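Sugar kinase, pfkB family (Thermotoga maritima, PDB 2AJR) probably phosphorylates a fructose phosphate with ATP, as expected of a pfkB-family sugar kinase, and carries a bound magnesium ion. Local coordinates at residues Val17-Ala22 with Asn134-Arg139; Asn56-Leu61 with Lys91-Asn96; Val200-Leu205 with Lys244-Ala249; Ala210-Val215 with Val224-Lys229. All blocks are in the same frame, centred on the assembly; numbering follows the deposited sequence.

Contact 1 (Val17-Ala22 with Asn134-Arg139)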
loop_
_atom_site.group_PDB
_atom_site.type_symbol
_atom_site.label_atom_id
_atom_site.label_comp_id
_atom_site.label_asym_id
_atom_site.label_seq_id
_atom_site.Cartn_x
_atom_site.Cartn_y
_atom_site.Cartn_z
ATOM N N VAL A 17 -2.453 15.129 19.611
ATOM C CA VAL A 17 -3.629 15.087 18.770
ATOM C C VAL A 17 -3.181 14.811 17.352
ATOM O O VAL A 17 -2.356 15.532 16.818
ATOM C CB VAL A 17 -4.338 16.428 18.784
ATOM C CG1 VAL A 17 -5.441 16.474 17.695
ATOM C CG2 VAL A 17 -4.877 16.713 20.190
ATOM N N THR A 18 -3.734 13.770 16.750
ATOM C CA THR A 18 -3.425 13.389 15.371
ATOM C C THR A 18 -4.759 13.143 14.691
ATOM O O THR A 18 -5.296 12.043 14.731
ATOM C CB THR A 18 -2.589 12.090 15.327
ATOM O OG1 THR A 18 -1.432 12.236 16.158
ATOM C CG2 THR A 18 -2.191 11.746 13.905
ATOM N N LEU A 19 -5.325 14.173 14.092
ATOM C CA LEU A 19 -6.648 14.051 13.530
ATOM C C LEU A 19 -6.662 13.104 12.348
ATOM O O LEU A 19 -7.709 12.522 12.040
ATOM C CB LEU A 19 -7.205 15.423 13.155
ATOM C CG LEU A 19 -7.449 16.343 14.356
ATOM C CD1 LEU A 19 -8.319 17.522 13.956
ATOM C CD2 LEU A 19 -8.088 15.589 15.522
ATOM N N ASN A 20 -5.506 12.936 11.705
ATOM C CA ASN A 20 -5.378 12.091 10.516
ATOM C C ASN A 20 -4.226 11.076 10.648
ATOM O O ASN A 20 -3.225 11.172 9.956
ATOM C CB ASN A 20 -5.187 12.985 9.290
ATOM C CG ASN A 20 -5.587 12.295 7.971
ATOM O OD1 ASN A 20 -6.114 11.184 7.966
ATOM N ND2 ASN A 20 -5.330 12.974 6.842
ATOM N N PRO A 21 -4.382 10.075 11.517
ATOM C CA PRO A 21 -3.323 9.088 11.692
ATOM C C PRO A 21 -3.077 8.264 10.456
ATOM O O PRO A 21 -3.926 8.221 9.570
ATOM C CB PRO A 21 -3.886 8.148 12.761
ATOM C CG PRO A 21 -4.993 8.891 13.396
ATOM C CD PRO A 21 -5.562 9.750 12.333
ATOM N N ALA A 22 -1.938 7.577 10.407
ATOM C CA ALA A 22 -1.666 6.676 9.293
ATOM C C ALA A 22 -0.880 5.457 9.745
ATOM O O ALA A 22 -0.163 5.517 10.728
ATOM C CB ALA A 22 -0.933 7.412 8.193
ATOM N N ASN A 134 -17.742 16.318 17.039
ATOM C CA ASN A 134 -18.270 16.723 18.343
ATOM C C ASN A 134 -17.843 15.794 19.467
ATOM O O ASN A 134 -17.411 16.245 20.520
ATOM C CB ASN A 134 -19.796 16.858 18.304
ATOM C CG ASN A 134 -20.241 18.107 17.566
ATOM O OD1 ASN A 134 -19.477 19.077 17.421
ATOM N ND2 ASN A 134 -21.478 18.100 17.095
ATOM N N HIS A 135 -17.934 14.499 19.236
ATOM C CA HIS A 135 -17.474 13.540 20.220
ATOM C C HIS A 135 -16.007 13.755 20.491
ATOM O O HIS A 135 -15.570 13.671 21.630
ATOM C CB HIS A 135 -17.698 12.114 19.739
ATOM C CG HIS A 135 -19.130 11.712 19.714
ATOM N ND1 HIS A 135 -19.590 10.670 18.941
ATOM C CD2 HIS A 135 -20.211 12.211 20.362
ATOM C CE1 HIS A 135 -20.895 10.535 19.122
ATOM N NE2 HIS A 135 -21.296 11.456 19.981
ATOM N N PHE A 136 -15.242 14.049 19.447
ATOM C CA PHE A 136 -13.837 14.360 19.641
ATOM C C PHE A 136 -13.626 15.598 20.521
ATOM O O PHE A 136 -12.784 15.581 21.423
ATOM C CB PHE A 136 -13.095 14.551 18.310
ATOM C CG PHE A 136 -11.682 14.988 18.505
ATOM C CD1 PHE A 136 -10.687 14.057 18.755
ATOM C CD2 PHE A 136 -11.355 16.329 18.521
ATOM C CE1 PHE A 136 -9.372 14.446 18.981
ATOM C CE2 PHE A 136 -10.037 16.728 18.752
ATOM C CZ PHE A 136 -9.048 15.779 18.991
ATOM N N LEU A 137 -14.354 16.676 20.253
ATOM C CA LEU A 137 -14.123 17.933 20.998
ATOM C C LEU A 137 -14.446 17.745 22.468
ATOM O O LEU A 137 -13.776 18.275 23.344
ATOM C CB LEU A 137 -14.962 19.090 20.434
ATOM C CG LEU A 137 -14.568 19.577 19.037
ATOM C CD1 LEU A 137 -15.613 20.558 18.448
ATOM C CD2 LEU A 137 -13.175 20.184 19.099
ATOM N N ARG A 138 -15.475 16.951 22.708
ATOM C CA ARG A 138 -15.956 16.652 24.039
ATOM C C ARG A 138 -14.898 15.863 24.834
ATOM O O ARG A 138 -14.670 16.141 26.013
ATOM C CB ARG A 138 -17.268 15.881 23.897
ATOM C CG ARG A 138 -18.274 16.054 25.009
ATOM C CD ARG A 138 -17.982 15.133 26.164
ATOM N NE ARG A 138 -19.162 14.365 26.535
ATOM C CZ ARG A 138 -19.543 13.221 25.971
ATOM N NH1 ARG A 138 -18.859 12.663 24.979
ATOM N NH2 ARG A 138 -20.632 12.627 26.399
ATOM N N ARG A 139 -14.240 14.902 24.191
ATOM C CA ARG A 139 -13.153 14.144 24.831
ATOM C C ARG A 139 -11.895 14.971 24.990
ATOM O O ARG A 139 -11.145 14.800 25.956
ATOM C CB ARG A 139 -12.762 12.942 23.994
ATOM C CG ARG A 139 -13.715 11.820 24.017
ATOM C CD ARG A 139 -13.014 10.571 23.519
ATOM N NE ARG A 139 -13.910 9.428 23.550
ATOM C CZ ARG A 139 -13.747 8.318 22.847
ATOM N NH1 ARG A 139 -12.705 8.161 22.044
ATOM N NH2 ARG A 139 -14.643 7.356 22.948
#

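Contact 2 (Asn56-Leu61 with Lys91-Asn96). With ACT (acetate ion), chain D.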
loop_
_atom_site.group_PDB
_atom_site.type_symbol
_atom_site.label_atom_id
_atom_site.label_comp_id
_atom_site.label_asym_id
_atom_site.label_seq_id
_atom_site.Cartn_x
_atom_site.Cartn_y
_atom_site.Cartn_z
ATOM N N ASN A 56 3.622 9.833 16.153
ATOM C CA ASN A 56 5.078 9.667 16.135
ATOM C C ASN A 56 5.690 10.427 17.329
ATOM O O ASN A 56 6.680 9.978 17.911
ATOM C CB ASN A 56 5.725 10.165 14.821
ATOM C CG ASN A 56 5.345 9.338 13.569
ATOM O OD1 ASN A 56 5.173 8.116 13.600
ATOM N ND2 ASN A 56 5.274 10.031 12.443
ATOM N N VAL A 57 5.095 11.570 17.683
ATOM C CA VAL A 57 5.548 12.330 18.857
ATOM C C VAL A 57 5.331 11.517 20.123
ATOM O O VAL A 57 6.210 11.478 20.971
ATOM C CB VAL A 57 4.863 13.710 18.977
ATOM C CG1 VAL A 57 5.141 14.347 20.334
ATOM C CG2 VAL A 57 5.319 14.625 17.852
ATOM N N SER A 58 4.189 10.844 20.237
ATOM C CA SER A 58 3.967 9.914 21.340
ATOM C C SER A 58 5.001 8.795 21.373
ATOM O O SER A 58 5.532 8.463 22.428
ATOM C CB SER A 58 2.566 9.306 21.276
ATOM O OG SER A 58 1.576 10.253 21.661
ATOM N N ILE A 59 5.287 8.203 20.221
ATOM C CA ILE A 59 6.302 7.147 20.156
ATOM C C ILE A 59 7.652 7.739 20.597
ATOM O O ILE A 59 8.296 7.201 21.493
ATOM C CB ILE A 59 6.366 6.484 18.746
ATOM C CG1 ILE A 59 5.058 5.715 18.477
ATOM C CG2 ILE A 59 7.583 5.543 18.620
ATOM C CD1 ILE A 59 4.756 5.442 17.001
ATOM N N ALA A 60 8.048 8.855 19.991
ATOM C CA ALA A 60 9.254 9.599 20.388
ATOM C C ALA A 60 9.340 9.879 21.905
ATOM O O ALA A 60 10.347 9.578 22.548
ATOM C CB ALA A 60 9.335 10.904 19.623
ATOM N N LEU A 61 8.294 10.459 22.478
ATOM C CA LEU A 61 8.295 10.732 23.908
ATOM C C LEU A 61 8.456 9.449 24.750
ATOM O O LEU A 61 9.162 9.460 25.778
ATOM C CB LEU A 61 7.041 11.508 24.319
ATOM C CG LEU A 61 6.983 12.951 23.823
ATOM C CD1 LEU A 61 5.623 13.561 24.144
ATOM C CD2 LEU A 61 8.112 13.791 24.411
ATOM N N LYS A 91 3.916 0.872 27.303
ATOM C CA LYS A 91 2.937 1.118 28.368
ATOM C C LYS A 91 2.746 2.634 28.621
ATOM O O LYS A 91 1.754 3.067 29.209
ATOM C CB LYS A 91 3.368 0.412 29.670
ATOM N N LEU A 92 3.706 3.437 28.181
ATOM C CA LEU A 92 3.670 4.872 28.417
ATOM C C LEU A 92 2.651 5.643 27.568
ATOM O O LEU A 92 2.301 6.776 27.913
ATOM C CB LEU A 92 5.076 5.450 28.229
ATOM C CG LEU A 92 6.137 4.913 29.198
ATOM C CD1 LEU A 92 7.347 5.814 29.175
ATOM C CD2 LEU A 92 5.586 4.825 30.616
ATOM N N ILE A 93 2.176 5.038 26.476
ATOM C CA ILE A 93 1.194 5.673 25.605
ATOM C C ILE A 93 -0.174 5.134 25.950
ATOM O O ILE A 93 -0.361 3.930 25.952
ATOM C CB ILE A 93 1.463 5.370 24.132
ATOM C CG1 ILE A 93 2.904 5.718 23.771
ATOM C CG2 ILE A 93 0.515 6.169 23.224
ATOM C CD1 ILE A 93 3.283 5.288 22.390
ATOM N N THR A 94 -1.109 6.026 26.273
ATOM C CA THR A 94 -2.526 5.693 26.396
ATOM C C THR A 94 -3.236 6.223 25.161
ATOM O O THR A 94 -2.995 7.350 24.737
ATOM C CB THR A 94 -3.185 6.345 27.639
ATOM O OG1 THR A 94 -2.421 6.046 28.806
ATOM C CG2 THR A 94 -4.638 5.830 27.846
ATOM N N THR A 95 -4.108 5.413 24.575
ATOM C CA THR A 95 -4.857 5.834 23.409
ATOM C C THR A 95 -6.236 6.306 23.843
ATOM O O THR A 95 -6.796 5.797 24.816
ATOM C CB THR A 95 -4.981 4.696 22.400
ATOM O OG1 THR A 95 -5.807 3.662 22.938
ATOM C CG2 THR A 95 -3.577 4.139 22.047
ATOM N N ASN A 96 -6.768 7.294 23.131
ATOM C CA ASN A 96 -8.118 7.784 23.388
ATOM C C ASN A 96 -8.718 8.336 22.089
ATOM O O ASN A 96 -8.947 9.536 21.941
ATOM C CB ASN A 96 -8.071 8.847 24.487
ATOM C CG ASN A 96 -9.444 9.323 24.899
ATOM O OD1 ASN A 96 -10.419 8.566 24.864
ATOM N ND2 ASN A 96 -9.536 10.588 25.273
HETATM C C ACT D . 3.388 10.329 8.531
HETATM O O ACT D . 2.838 9.705 7.531
HETATM O OXT ACT D . 4.176 9.686 9.303
HETATM C CH3 ACT D . 3.097 11.767 8.851
#

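Contact 3 (Val200-Leu205 with Lys244-Ala249)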
loop_
_atom_site.group_PDB
_atom_site.type_symbol
_atom_site.label_atom_id
_atom_site.label_comp_id
_atom_site.label_asym_id
_atom_site.label_seq_id
_atom_site.Cartn_x
_atom_site.Cartn_y
_atom_site.Cartn_z
ATOM N N VAL A 200 4.499 27.316 21.042
ATOM C CA VAL A 200 5.578 26.900 20.151
ATOM C C VAL A 200 4.982 26.490 18.804
ATOM O O VAL A 200 4.139 25.606 18.743
ATOM C CB VAL A 200 6.333 25.671 20.702
ATOM C CG1 VAL A 200 7.449 25.269 19.736
ATOM C CG2 VAL A 200 6.878 25.946 22.094
ATOM N N VAL A 201 5.405 27.148 17.737
ATOM C CA VAL A 201 4.920 26.830 16.397
ATOM C C VAL A 201 6.094 26.375 15.532
ATOM O O VAL A 201 7.186 26.952 15.579
ATOM C CB VAL A 201 4.164 28.026 15.739
ATOM C CG1 VAL A 201 5.086 29.272 15.545
ATOM C CG2 VAL A 201 3.550 27.598 14.424
ATOM N N LYS A 202 5.880 25.309 14.777
ATOM C CA LYS A 202 6.868 24.829 13.815
ATOM C C LYS A 202 6.118 24.525 12.525
ATOM O O LYS A 202 5.549 23.463 12.370
ATOM C CB LYS A 202 7.611 23.599 14.357
ATOM C CG LYS A 202 8.507 22.936 13.346
ATOM C CD LYS A 202 9.720 22.304 13.969
ATOM C CE LYS A 202 10.380 21.330 12.987
ATOM N NZ LYS A 202 10.886 22.037 11.798
ATOM N N PRO A 203 6.065 25.490 11.617
ATOM C CA PRO A 203 5.275 25.268 10.430
ATOM C C PRO A 203 5.859 24.167 9.562
ATOM O O PRO A 203 7.078 24.015 9.488
ATOM C CB PRO A 203 5.341 26.605 9.694
ATOM C CG PRO A 203 5.885 27.559 10.652
ATOM C CD PRO A 203 6.705 26.812 11.608
ATOM N N ASP A 204 4.971 23.405 8.939
ATOM C CA ASP A 204 5.340 22.377 8.003
ATOM C C ASP A 204 5.320 22.997 6.619
ATOM O O ASP A 204 4.261 23.267 6.077
ATOM C CB ASP A 204 4.343 21.231 8.069
ATOM C CG ASP A 204 4.643 20.139 7.062
ATOM O OD1 ASP A 204 5.738 20.158 6.428
ATOM O OD2 ASP A 204 3.777 19.251 6.925
ATOM N N LEU A 205 6.495 23.205 6.047
ATOM C CA LEU A 205 6.598 23.911 4.798
ATOM C C LEU A 205 6.798 22.992 3.622
ATOM O O LEU A 205 6.841 23.474 2.492
ATOM C CB LEU A 205 7.723 24.923 4.878
ATOM C CG LEU A 205 7.506 26.025 5.910
ATOM C CD1 LEU A 205 8.770 26.853 6.040
ATOM C CD2 LEU A 205 6.293 26.900 5.543
ATOM N N LYS A 244 18.050 21.544 6.027
ATOM C CA LYS A 244 18.874 21.160 7.196
ATOM C C LYS A 244 19.236 22.322 8.132
ATOM O O LYS A 244 20.293 22.333 8.751
ATOM C CB LYS A 244 20.153 20.456 6.726
ATOM C CG LYS A 244 20.975 21.231 5.738
ATOM C CD LYS A 244 22.150 20.408 5.269
ATOM C CE LYS A 244 22.796 21.000 4.051
ATOM N NZ LYS A 244 23.515 22.235 4.347
ATOM N N ASN A 245 18.357 23.307 8.217
ATOM C CA ASN A 245 18.528 24.427 9.122
ATOM C C ASN A 245 17.181 24.862 9.639
ATOM O O ASN A 245 16.134 24.516 9.071
ATOM C CB ASN A 245 19.167 25.612 8.421
ATOM C CG ASN A 245 20.284 25.210 7.508
ATOM O OD1 ASN A 245 21.404 24.986 7.957
ATOM N ND2 ASN A 245 19.982 25.103 6.205
ATOM N N ASP A 246 17.211 25.624 10.727
ATOM C CA ASP A 246 15.993 26.142 11.339
ATOM C C ASP A 246 16.234 27.523 11.939
ATOM O O ASP A 246 17.195 27.746 12.681
ATOM C CB ASP A 246 15.475 25.175 12.409
ATOM C CG ASP A 246 14.821 23.926 11.809
ATOM O OD1 ASP A 246 13.706 24.028 11.231
ATOM O OD2 ASP A 246 15.425 22.842 11.925
ATOM N N ILE A 247 15.351 28.447 11.594
ATOM C CA ILE A 247 15.346 29.769 12.177
ATOM C C ILE A 247 14.497 29.679 13.428
ATOM O O ILE A 247 13.371 29.202 13.376
ATOM C CB ILE A 247 14.755 30.800 11.199
ATOM C CG1 ILE A 247 15.644 30.902 9.956
ATOM C CG2 ILE A 247 14.623 32.157 11.869
ATOM C CD1 ILE A 247 14.892 31.121 8.688
ATOM N N VAL A 248 15.058 30.089 14.553
ATOM C CA VAL A 248 14.344 30.126 15.798
ATOM C C VAL A 248 14.174 31.585 16.170
ATOM O O VAL A 248 15.164 32.300 16.328
ATOM C CB VAL A 248 15.122 29.395 16.880
ATOM C CG1 VAL A 248 14.355 29.421 18.199
ATOM C CG2 VAL A 248 15.391 27.961 16.438
ATOM N N ALA A 249 12.925 32.033 16.268
ATOM C CA ALA A 249 12.613 33.414 16.635
ATOM C C ALA A 249 11.884 33.443 17.978
ATOM O O ALA A 249 10.916 32.692 18.185
ATOM C CB ALA A 249 11.747 34.065 15.562
#

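Contact 4 (Ala210-Val215 with Val224-Lys229)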
loop_
_atom_site.group_PDB
_atom_site.type_symbol
_atom_site.label_atom_id
_atom_site.label_comp_id
_atom_site.label_asym_id
_atom_site.label_seq_id
_atom_site.Cartn_x
_atom_site.Cartn_y
_atom_site.Cartn_z
ATOM N N ALA A 210 2.200 28.429 -1.585
ATOM C CA ALA A 210 1.376 29.601 -1.250
ATOM C C ALA A 210 2.113 30.617 -0.387
ATOM O O ALA A 210 3.036 30.269 0.326
ATOM C CB ALA A 210 0.117 29.147 -0.520
ATOM N N SER A 211 1.694 31.875 -0.436
ATOM C CA SER A 211 2.173 32.872 0.521
ATOM C C SER A 211 1.594 32.552 1.902
ATOM O O SER A 211 0.524 31.961 2.025
ATOM C CB SER A 211 1.804 34.301 0.092
ATOM O OG SER A 211 0.453 34.632 0.385
ATOM N N PHE A 212 2.313 32.938 2.941
ATOM C CA PHE A 212 1.929 32.597 4.292
ATOM C C PHE A 212 2.066 33.838 5.170
ATOM O O PHE A 212 3.138 34.432 5.240
ATOM C CB PHE A 212 2.807 31.441 4.780
ATOM C CG PHE A 212 2.500 30.966 6.175
ATOM C CD1 PHE A 212 1.226 31.056 6.712
ATOM C CD2 PHE A 212 3.499 30.386 6.945
ATOM C CE1 PHE A 212 0.972 30.612 8.002
ATOM C CE2 PHE A 212 3.243 29.930 8.238
ATOM C CZ PHE A 212 1.991 30.048 8.764
ATOM N N LEU A 213 0.965 34.241 5.803
ATOM C CA LEU A 213 0.902 35.481 6.590
ATOM C C LEU A 213 1.466 36.703 5.844
ATOM O O LEU A 213 2.151 37.549 6.430
ATOM C CB LEU A 213 1.629 35.301 7.928
ATOM C CG LEU A 213 1.149 34.205 8.872
ATOM C CD1 LEU A 213 2.087 34.142 10.059
ATOM C CD2 LEU A 213 -0.283 34.449 9.324
ATOM N N GLY A 214 1.193 36.775 4.546
ATOM C CA GLY A 214 1.654 37.878 3.716
ATOM C C GLY A 214 3.070 37.750 3.182
ATOM O O GLY A 214 3.525 38.641 2.468
ATOM N N VAL A 215 3.763 36.658 3.516
ATOM C CA VAL A 215 5.159 36.450 3.123
ATOM C C VAL A 215 5.239 35.404 2.029
ATOM O O VAL A 215 4.726 34.296 2.180
ATOM C CB VAL A 215 6.053 35.953 4.311
ATOM C CG1 VAL A 215 7.518 35.858 3.884
ATOM C CG2 VAL A 215 5.930 36.858 5.521
ATOM N N VAL A 224 12.940 34.727 7.693
ATOM C CA VAL A 224 13.156 35.424 8.952
ATOM C C VAL A 224 11.937 36.255 9.287
ATOM O O VAL A 224 11.471 36.209 10.412
ATOM C CB VAL A 224 14.441 36.255 8.959
ATOM C CG1 VAL A 224 14.570 37.075 10.258
ATOM C CG2 VAL A 224 15.639 35.330 8.803
ATOM N N LYS A 225 11.392 36.984 8.321
ATOM C CA LYS A 225 10.180 37.773 8.585
ATOM C C LYS A 225 9.046 36.845 9.062
ATOM O O LYS A 225 8.282 37.197 9.971
ATOM C CB LYS A 225 9.734 38.607 7.368
ATOM C CG LYS A 225 10.326 40.029 7.286
ATOM N N LEU A 226 8.944 35.657 8.479
ATOM C CA LEU A 226 7.892 34.726 8.898
ATOM C C LEU A 226 8.088 34.249 10.349
ATOM O O LEU A 226 7.143 34.203 11.134
ATOM C CB LEU A 226 7.807 33.532 7.950
ATOM C CG LEU A 226 6.741 32.501 8.358
ATOM C CD1 LEU A 226 5.335 33.099 8.206
ATOM C CD2 LEU A 226 6.921 31.186 7.551
ATOM N N ALA A 227 9.316 33.902 10.702
ATOM C CA ALA A 227 9.619 33.521 12.073
ATOM C C ALA A 227 9.256 34.650 13.032
ATOM O O ALA A 227 8.731 34.399 14.101
ATOM C CB ALA A 227 11.073 33.153 12.215
ATOM N N GLU A 228 9.517 35.892 12.634
ATOM C CA GLU A 228 9.263 37.058 13.501
ATOM C C GLU A 228 7.770 37.351 13.698
ATOM O O GLU A 228 7.349 37.637 14.827
ATOM C CB GLU A 228 9.986 38.298 12.970
ATOM C CG GLU A 228 11.502 38.231 13.094
ATOM C CD GLU A 228 12.217 39.507 12.606
ATOM O OE1 GLU A 228 11.884 40.039 11.518
ATOM O OE2 GLU A 228 13.138 39.971 13.318
ATOM N N LYS A 229 6.984 37.261 12.613
ATOM C CA LYS A 229 5.513 37.418 12.667
ATOM C C LYS A 229 4.849 36.390 13.579
ATOM O O LYS A 229 3.947 36.710 14.355
ATOM C CB LYS A 229 4.890 37.275 11.274
ATOM C CG LYS A 229 5.277 38.342 10.287
ATOM C CD LYS A 229 4.147 38.650 9.317
ATOM C CE LYS A 229 4.412 39.928 8.513
ATOM N NZ LYS A 229 3.131 40.614 8.203
#

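Contact 1 (Val17-Ala22 with Asn134-Arg139)
The ring of Phe136 reaches from helix 130-144 to the end of strand 14-18 and meets two aliphatic side chains, Val17 and Leu19, with its far rim. The closer packing is at Leu19: its CD2 methyl sits over one ring face, offset toward the rim, 3.6 Å from Phe136 CZ. Measured to the centroid of the Phe136 ring, Leu19 CD2 is 4.0 Å away and 25° off the normal, a CH-pi contact. Val17 comes in at a slant, its CG1 lying 3.9 Å from Phe136 CZ, so one ring atom touches both partners. Phe136 gets there because its CG stands anti to the backbone N (chi1 175°), which directs the ring toward the strand. No hydrogen bond crosses, and the backbones stay well apart, with the CA atoms of Leu19 and Phe136 9.4 Å from each other. The looser part is the slanting Val17 touch; the solvent side of the helix, with His135 and Arg138, lies beyond the contact. An alanine in place of Phe136 would probably open a gap between helix and sheet and leave Leu19 CD2 without its aromatic face. Around the pair, Phe73 of strand 68-75 meets the ring with planes at about 45°, Leu168 of helix 164-174 touches Phe136, and Val17 pairs through its backbone with Val151, so the helix packs on the central parallel strands.

Contact 2 (Asn56-Leu61 with Lys91-Asn96)
Ser58 and Ile93 bring helix 53-63 and the start of strand 93-100 together, their CA atoms 6.6 Å apart, the closest CA pair of the two segments. Ile93 does nearly all the touching from the strand. Ile93 CD1 lies against the helix backbone, 3.9 Å from Ser58 O, while the other branch, Ile93 CG2, comes within 4.2 Å of Ser58 CB. With CG1 anti to the carbonyl carbon and CG2 anti to the backbone N (chi1 -53°), the two branches divide the work. Ile59 starts off pointing away from the strand, yet its CG1 still approaches Ile93 CD1 to 4.3 Å. The polar end of Ser58 turns elsewhere: OG hydrogen-bonds to Thr16 OG1 and Ser68 OG.

The helix lies within what is probably the N-terminal pfkB signature, and its Asn56 lies apart from the strand. Asn56 ND2 gives a weak hydrogen bond of 3.3 Å to OXT of an acetate, probably from the crystallisation liquor, and also a hydrogen bond to Asp273 OD2, while OD1 accepts from Lys310. The chemistry therefore differs along the helix: toward Ile93 only van der Waals packing crosses, against a backbone carbonyl and two side chains, whereas the Asn56 amide serves a polar network.

Contact 3 (Val200-Leu205 with Lys244-Ala249)
The carboxylate of Asp246 is the flat group here, and Lys202 meets it through one oxygen: NZ lies 3.5 Å from Asp246 OD1 in a salt bridge whose hydrogen bond is weak. The ammonium is tilted well out of the carboxylate plane, and it stands 4.6 Å from Asp246 OD2, so the grip is one-sided. A second flat group completes the arrangement from outside the two segments, the ring of Tyr275, which engages Lys202 in a cation-pi interaction. OD1 of Asp246 is also hydrogen-bonded to Ser240 OG, its stronger partner, so this oxygen meets both a hydroxyl and a cation.

Lys202 has CG anti to the backbone N (chi1 172°), and bends at chi2 and chi4 carry its ammonium across to the aspartate; the two side chains cross at about a right angle. The backbones are far from touching, with the CA atoms of Lys202 and Val248 9.4 Å apart. Both charged residues are buried, and their pairing probably offsets the cost of placing the charges there; the ring of Tyr275 is likely to favour the cation further.

In the large sheet of this ribokinase-like fold, strand 236-241, which contains Ser240, runs between strands 200-201 and 245-249, so the salt bridge spans it. Val201 pairs with Val236 and Val238, while helices 185-193 and 220-233 pack against Val201 and Ile247 respectively.

Contact 4 (Ala210-Val215 with Val224-Lys229)
Phe212 and Leu226 both hold CG anti to the backbone N, at chi1 -179° and 179°, and this sends the ring from the loop and the isobutyl group from the helix toward each other at about a right angle. Leu226 meets the ring with both methyls: CD1 is 3.5 Å from Phe212 CD2, in an oblique approach, and CD2 lies 3.6 Å from the same Phe212 CD2. Leu213 joins from the next position along the loop, its CD1 at 3.9 Å from Leu226 CD1 and also over one face of the Phe212 ring.

The loop is shaped by a type I' beta turn from Phe212 to Val215, closed by backbone hydrogen bonds in both directions between its end residues. Leu213 and Gly214 occupy the corner with positive phi, and the amide of Leu213 is taken by Glu189 OE2 of helix 185-193. The turn leads into helix 220-233, so the chain folds back on the helix that follows it.

A serine in place of Phe212 would probably leave the Leu226 methyls without their ring and remove the ring face beneath Leu213 CD1. Val215 sits against the helix backbone, its CG2 at 4.4 Å from Leu226 N. At the solvent edge, Lys229 passes the turn with its chain: CD lies 3.7 Å from Leu213 O. The ring of Phe212 also touches Pro185 and Leu188.

Contacts 1, 2 and 3 all reach the large mixed sheet. Contact 2 falls within the chain span of contact 1; contact 3 comes later and spans contact 4 in its turn. Contacts 1 and 2, with centres 15 Å apart, meet where Arg139 packs on Asn96, placing helices 130-144 and 53-63 against the parallel strands. Contact 3 lies in the other half of the sheet, its centre 25 Å from that of contact 1, across the chain's centre. Contacts 3 and 4 are 12 Å apart between centres and touch as Ala227 of helix 220-233 packs on Ile247 and Ala249. Contact 3 thus spans strand 236-241, while contact 4 sets a loop on the helix backing strand 245-249.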